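Local coordinates for protein geranylgeranyl pyrophosphate synthase (Corynebacterium glutamicum, PDB 3LMD) that probably makes long-chain prenyl diphosphates, such as heptaprenyl diphosphate, by magnesium-dependent condensation of isoprenoid units, at residues A[167-179]-A[191-203]. Numbering follows the deposited sequence. Where two conformers were deposited one is given.
Sequences ETFGELVTGQMRE and HYTNVIREKTGVL
The carboxylate of Glu198 is gripped side-on by Arg178: NE of Arg178 gives a nearly straight bond to OE1 of Glu198 (2.8 Å, 167°), and NH2 of Arg178 reaches the syn lone pair of Glu198 OE2 at 2.9 Å. This buried salt bridge joins segments 167-179 and 191-203, on helices 159-181 and 188-214 of the all-helical prenyl synthase fold; the segments run antiparallel, their axes 7.0 Å apart at closest and their directions 144° apart. The two side chains pack as reciprocal knobs into holes, Arg178 among His191, Asn194, Val195 and Glu198, and Glu198 among Glu171, Thr174, Gly175 and Arg178. Arg178 is extended through chi2, then turned at chi3 (-60°), and CB of Asn194 lies over one guanidinium face, toward its rim. Arg197 adds a weak bond to OE2 of Glu198 and a long salt bridge from NH1 to OE1 of Glu171, a four-residue network that probably offsets the closeness of the Glu171 and Glu198 carboxylates.

Gly175 allows the backbones to come together, its CA lying 4.6 Å from CA of Glu198. Lys199 starts out away from the partner helix, but its chain bends at chi3 and NZ of Lys199 donates to OE1 of Glu179 in a 2.7 Å salt bridge. Nearby, Gln176 donates through NE2 to Asp115, a ligand of one calcium site seen for this protein, though no ion is bound to this chain here. Near Thr168 and Leu203 the contact turns apolar: CG of Leu172 meets CG2 of Val202, and its CD1 meets CD2 of Leu203. Leu172 and Leu203 also touch helix 95-118. Near Glu179 and His191 a water joins O of Glu179 to NE2 of His191, while the ring edge presents CE1 of His191 to O of Arg178 at 3.2 Å.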
loop_
_atom_site.group_PDB
_atom_site.type_symbol
_atom_site.label_atom_id
_atom_site.label_comp_id
_atom_site.label_asym_id
_atom_site.label_seq_id
_atom_site.Cartn_x
_atom_site.Cartn_y
_atom_site.Cartn_z
ATOM N N GLU A 167 -8.587 8.602 -4.400
ATOM C CA GLU A 167 -9.951 8.145 -4.662
ATOM C C GLU A 167 -9.943 6.853 -5.445
ATOM O O GLU A 167 -10.628 5.894 -5.095
ATOM C CB GLU A 167 -10.739 9.193 -5.459
ATOM C CG GLU A 167 -12.188 8.763 -5.670
ATOM C CD GLU A 167 -13.020 9.758 -6.468
ATOM O OE1 GLU A 167 -12.550 10.887 -6.724
ATOM O OE2 GLU A 167 -14.163 9.396 -6.829
ATOM N N THR A 168 -9.179 6.832 -6.536
ATOM C CA THR A 168 -9.075 5.634 -7.364
ATOM C C THR A 168 -8.574 4.404 -6.602
ATOM O O THR A 168 -9.163 3.308 -6.655
ATOM C CB THR A 168 -8.131 5.913 -8.564
ATOM O OG1 THR A 168 -8.689 7.002 -9.326
ATOM C CG2 THR A 168 -8.005 4.686 -9.415
ATOM N N PHE A 169 -7.471 4.573 -5.900
ATOM C CA PHE A 169 -6.892 3.484 -5.139
ATOM C C PHE A 169 -7.835 3.031 -3.997
ATOM O O PHE A 169 -8.029 1.843 -3.795
ATOM C CB PHE A 169 -5.500 3.887 -4.618
ATOM C CG PHE A 169 -4.791 2.779 -3.906
ATOM C CD1 PHE A 169 -4.573 1.563 -4.539
ATOM C CD2 PHE A 169 -4.373 2.935 -2.603
ATOM C CE1 PHE A 169 -3.932 0.525 -3.886
ATOM C CE2 PHE A 169 -3.715 1.878 -1.934
ATOM C CZ PHE A 169 -3.516 0.680 -2.584
ATOM N N GLY A 170 -8.457 3.970 -3.311
ATOM C CA GLY A 170 -9.475 3.629 -2.285
ATOM C C GLY A 170 -10.616 2.778 -2.869
ATOM O O GLY A 170 -11.051 1.792 -2.274
ATOM N N GLU A 171 -11.096 3.159 -4.039
ATOM C CA GLU A 171 -12.092 2.327 -4.758
ATOM C C GLU A 171 -11.610 0.944 -5.123
ATOM O O GLU A 171 -12.369 -0.028 -4.961
ATOM C CB GLU A 171 -12.608 3.016 -6.031
ATOM C CG GLU A 171 -13.487 4.204 -5.715
ATOM C CD GLU A 171 -14.708 3.781 -4.927
ATOM O OE1 GLU A 171 -15.573 3.113 -5.530
ATOM O OE2 GLU A 171 -14.794 4.088 -3.712
ATOM N N LEU A 172 -10.382 0.844 -5.642
ATOM C CA LEU A 172 -9.834 -0.457 -6.021
ATOM C C LEU A 172 -9.767 -1.343 -4.808
ATOM O O LEU A 172 -10.078 -2.522 -4.889
ATOM C CB LEU A 172 -8.394 -0.354 -6.584
ATOM C CG LEU A 172 -8.074 0.115 -8.000
ATOM C CD1 LEU A 172 -6.586 0.391 -8.145
ATOM C CD2 LEU A 172 -8.469 -0.907 -9.018
ATOM N N VAL A 173 -9.317 -0.782 -3.684
ATOM C CA VAL A 173 -9.176 -1.567 -2.464
ATOM C C VAL A 173 -10.580 -1.965 -1.968
ATOM O O VAL A 173 -10.795 -3.078 -1.491
ATOM C CB VAL A 173 -8.433 -0.787 -1.352
ATOM C CG1 VAL A 173 -8.499 -1.581 -0.044
ATOM C CG2 VAL A 173 -6.939 -0.585 -1.754
ATOM N N THR A 174 -11.530 -1.047 -2.114
ATOM C CA THR A 174 -12.915 -1.311 -1.689
ATOM C C THR A 174 -13.464 -2.479 -2.524
ATOM O O THR A 174 -14.099 -3.375 -1.985
ATOM C CB THR A 174 -13.806 -0.055 -1.811
ATOM O OG1 THR A 174 -13.296 0.957 -0.935
ATOM C CG2 THR A 174 -15.300 -0.345 -1.461
ATOM N N GLY A 175 -13.202 -2.476 -3.830
ATOM C CA GLY A 175 -13.657 -3.575 -4.702
ATOM C C GLY A 175 -13.081 -4.915 -4.300
ATOM O O GLY A 175 -13.793 -5.931 -4.284
ATOM N N GLN A 176 -11.781 -4.958 -3.997
ATOM C CA GLN A 176 -11.162 -6.210 -3.516
ATOM C C GLN A 176 -11.809 -6.679 -2.196
ATOM O O GLN A 176 -12.075 -7.866 -2.001
ATOM C CB GLN A 176 -9.640 -6.013 -3.302
ATOM C CG GLN A 176 -8.873 -5.615 -4.576
ATOM C CD GLN A 176 -7.388 -5.247 -4.310
ATOM O OE1 GLN A 176 -7.071 -4.142 -3.860
ATOM N NE2 GLN A 176 -6.489 -6.173 -4.597
ATOM N N MET A 177 -12.030 -5.759 -1.272
ATOM C CA MET A 177 -12.666 -6.117 0.029
ATOM C C MET A 177 -14.099 -6.586 -0.208
ATOM O O MET A 177 -14.552 -7.539 0.404
ATOM C CB MET A 177 -12.683 -4.901 0.994
ATOM C CG MET A 177 -13.121 -5.272 2.435
ATOM S SD MET A 177 -11.872 -6.290 3.336
ATOM C CE MET A 177 -10.899 -4.954 3.974
ATOM N N ARG A 178 -14.807 -5.902 -1.102
ATOM C CA ARG A 178 -16.189 -6.278 -1.440
ATOM C C ARG A 178 -16.247 -7.696 -2.007
ATOM O O ARG A 178 -17.098 -8.516 -1.639
ATOM C CB ARG A 178 -16.792 -5.278 -2.454
ATOM C CG ARG A 178 -18.306 -5.506 -2.733
ATOM C CD ARG A 178 -18.821 -4.575 -3.838
ATOM N NE ARG A 178 -18.677 -3.141 -3.549
ATOM C CZ ARG A 178 -19.594 -2.425 -2.892
ATOM N NH1 ARG A 178 -20.689 -3.017 -2.397
ATOM N NH2 ARG A 178 -19.403 -1.135 -2.684
ATOM N N GLU A 179 -15.335 -7.995 -2.908
ATOM C CA GLU A 179 -15.292 -9.343 -3.455
ATOM C C GLU A 179 -14.955 -10.374 -2.365
ATOM O O GLU A 179 -15.524 -11.475 -2.341
ATOM C CB GLU A 179 -14.260 -9.423 -4.576
ATOM C CG GLU A 179 -14.166 -10.814 -5.210
ATOM C CD GLU A 179 -13.112 -10.850 -6.287
ATOM O OE1 GLU A 179 -12.016 -10.292 -6.058
ATOM O OE2 GLU A 179 -13.386 -11.415 -7.364
ATOM N N HIS A 191 -24.152 -6.607 -6.528
ATOM C CA HIS A 191 -22.849 -6.957 -5.967
ATOM C C HIS A 191 -21.816 -7.165 -7.072
ATOM O O HIS A 191 -20.720 -6.611 -7.033
ATOM C CB HIS A 191 -22.957 -8.240 -5.123
ATOM C CG HIS A 191 -21.643 -8.752 -4.624
ATOM N ND1 HIS A 191 -20.932 -8.128 -3.618
ATOM C CD2 HIS A 191 -20.903 -9.826 -4.996
ATOM C CE1 HIS A 191 -19.824 -8.806 -3.380
ATOM N NE2 HIS A 191 -19.788 -9.848 -4.196
ATOM N N TYR A 192 -22.166 -7.993 -8.053
ATOM C CA TYR A 192 -21.273 -8.297 -9.140
ATOM C C TYR A 192 -20.907 -7.007 -9.842
ATOM O O TYR A 192 -19.758 -6.775 -10.135
ATOM C CB TYR A 192 -21.951 -9.258 -10.136
ATOM C CG TYR A 192 -21.268 -9.384 -11.487
ATOM C CD1 TYR A 192 -20.338 -10.383 -11.722
ATOM C CD2 TYR A 192 -21.627 -8.551 -12.552
ATOM C CE1 TYR A 192 -19.725 -10.521 -12.962
ATOM C CE2 TYR A 192 -21.022 -8.662 -13.789
ATOM C CZ TYR A 192 -20.082 -9.665 -13.998
ATOM O OH TYR A 192 -19.476 -9.799 -15.230
ATOM N N THR A 193 -21.899 -6.172 -10.111
ATOM C CA THR A 193 -21.666 -4.925 -10.847
ATOM C C THR A 193 -20.733 -3.993 -10.068
ATOM O O THR A 193 -19.812 -3.387 -10.653
ATOM C CB THR A 193 -22.981 -4.189 -11.156
ATOM O OG1 THR A 193 -23.767 -5.000 -12.026
ATOM C CG2 THR A 193 -22.705 -2.826 -11.849
ATOM N N ASN A 194 -20.965 -3.881 -8.766
ATOM C CA ASN A 194 -20.133 -3.027 -7.896
ATOM C C ASN A 194 -18.705 -3.519 -7.825
ATOM O O ASN A 194 -17.772 -2.733 -7.874
ATOM C CB ASN A 194 -20.702 -2.975 -6.472
ATOM C CG ASN A 194 -21.979 -2.172 -6.383
ATOM O OD1 ASN A 194 -22.203 -1.279 -7.170
ATOM N ND2 ASN A 194 -22.820 -2.498 -5.427
ATOM N N VAL A 195 -18.529 -4.834 -7.684
ATOM C CA VAL A 195 -17.190 -5.393 -7.695
ATOM C C VAL A 195 -16.407 -5.034 -8.964
ATOM O O VAL A 195 -15.265 -4.577 -8.865
ATOM C CB VAL A 195 -17.181 -6.905 -7.470
ATOM C CG1 VAL A 195 -15.758 -7.449 -7.710
ATOM C CG2 VAL A 195 -17.648 -7.221 -6.021
ATOM N N ILE A 196 -17.006 -5.223 -10.144
ATOM C CA ILE A 196 -16.299 -4.914 -11.399
ATOM C C ILE A 196 -16.033 -3.415 -11.551
ATOM O O ILE A 196 -14.933 -3.021 -11.922
ATOM C CB ILE A 196 -17.050 -5.425 -12.639
ATOM C CG1 ILE A 196 -17.342 -6.918 -12.498
ATOM C CG2 ILE A 196 -16.239 -5.128 -13.918
ATOM C CD1 ILE A 196 -16.139 -7.735 -12.211
ATOM N N ARG A 197 -17.021 -2.591 -11.241
ATOM C CA ARG A 197 -16.830 -1.123 -11.313
ATOM C C ARG A 197 -15.624 -0.696 -10.460
ATOM O O ARG A 197 -14.799 0.127 -10.887
ATOM C CB ARG A 197 -18.083 -0.392 -10.825
ATOM C CG ARG A 197 -17.999 1.133 -10.914
ATOM C CD ARG A 197 -19.297 1.812 -10.370
ATOM N NE ARG A 197 -19.686 1.255 -9.071
ATOM C CZ ARG A 197 -19.164 1.620 -7.901
ATOM N NH1 ARG A 197 -18.228 2.568 -7.852
ATOM N NH2 ARG A 197 -19.573 1.028 -6.777
ATOM N N GLU A 198 -15.528 -1.239 -9.241
ATOM C CA GLU A 198 -14.449 -0.859 -8.308
ATOM C C GLU A 198 -13.102 -1.511 -8.584
ATOM O O GLU A 198 -12.071 -0.838 -8.602
ATOM C CB GLU A 198 -14.860 -1.141 -6.855
ATOM C CG GLU A 198 -16.050 -0.275 -6.434
ATOM C CD GLU A 198 -16.723 -0.796 -5.172
ATOM O OE1 GLU A 198 -16.486 -1.957 -4.805
ATOM O OE2 GLU A 198 -17.518 -0.052 -4.576
ATOM N N LYS A 199 -13.106 -2.818 -8.794
ATOM C CA LYS A 199 -11.865 -3.549 -9.030
ATOM C C LYS A 199 -11.241 -3.270 -10.372
ATOM O O LYS A 199 -10.005 -3.333 -10.501
ATOM C CB LYS A 199 -12.089 -5.073 -8.970
ATOM C CG LYS A 199 -12.166 -5.670 -7.591
ATOM C CD LYS A 199 -11.943 -7.217 -7.648
ATOM C CE LYS A 199 -10.497 -7.619 -7.947
ATOM N NZ LYS A 199 -10.350 -9.138 -7.901
ATOM N N THR A 200 -12.070 -3.028 -11.386
ATOM C CA THR A 200 -11.568 -2.915 -12.773
ATOM C C THR A 200 -11.867 -1.570 -13.461
ATOM O O THR A 200 -10.980 -0.964 -14.083
ATOM C CB THR A 200 -12.168 -4.015 -13.685
ATOM O OG1 THR A 200 -11.821 -5.312 -13.179
ATOM C CG2 THR A 200 -11.643 -3.881 -15.117
ATOM N N GLY A 201 -13.116 -1.121 -13.393
ATOM C CA GLY A 201 -13.499 0.089 -14.144
ATOM C C GLY A 201 -12.744 1.326 -13.687
ATOM O O GLY A 201 -12.328 2.159 -14.526
ATOM N N VAL A 202 -12.568 1.490 -12.363
ATOM C CA VAL A 202 -12.118 2.807 -11.881
ATOM C C VAL A 202 -10.694 3.103 -12.339
ATOM O O VAL A 202 -10.322 4.267 -12.517
ATOM C CB VAL A 202 -12.164 3.028 -10.317
ATOM C CG1 VAL A 202 -13.595 3.146 -9.809
ATOM C CG2 VAL A 202 -11.331 1.947 -9.577
ATOM N N LEU A 203 -9.884 2.073 -12.510
ATOM C CA LEU A 203 -8.493 2.331 -12.883
ATOM C C LEU A 203 -8.353 2.630 -14.381
ATOM O O LEU A 203 -7.481 3.405 -14.791
ATOM C CB LEU A 203 -7.594 1.167 -12.489
ATOM C CG LEU A 203 -6.079 1.361 -12.615
ATOM C CD1 LEU A 203 -5.526 2.595 -11.850
ATOM C CD2 LEU A 203 -5.438 0.048 -12.047
HETATM O O HOH W 1 -17.732 -11.865 -3.956
#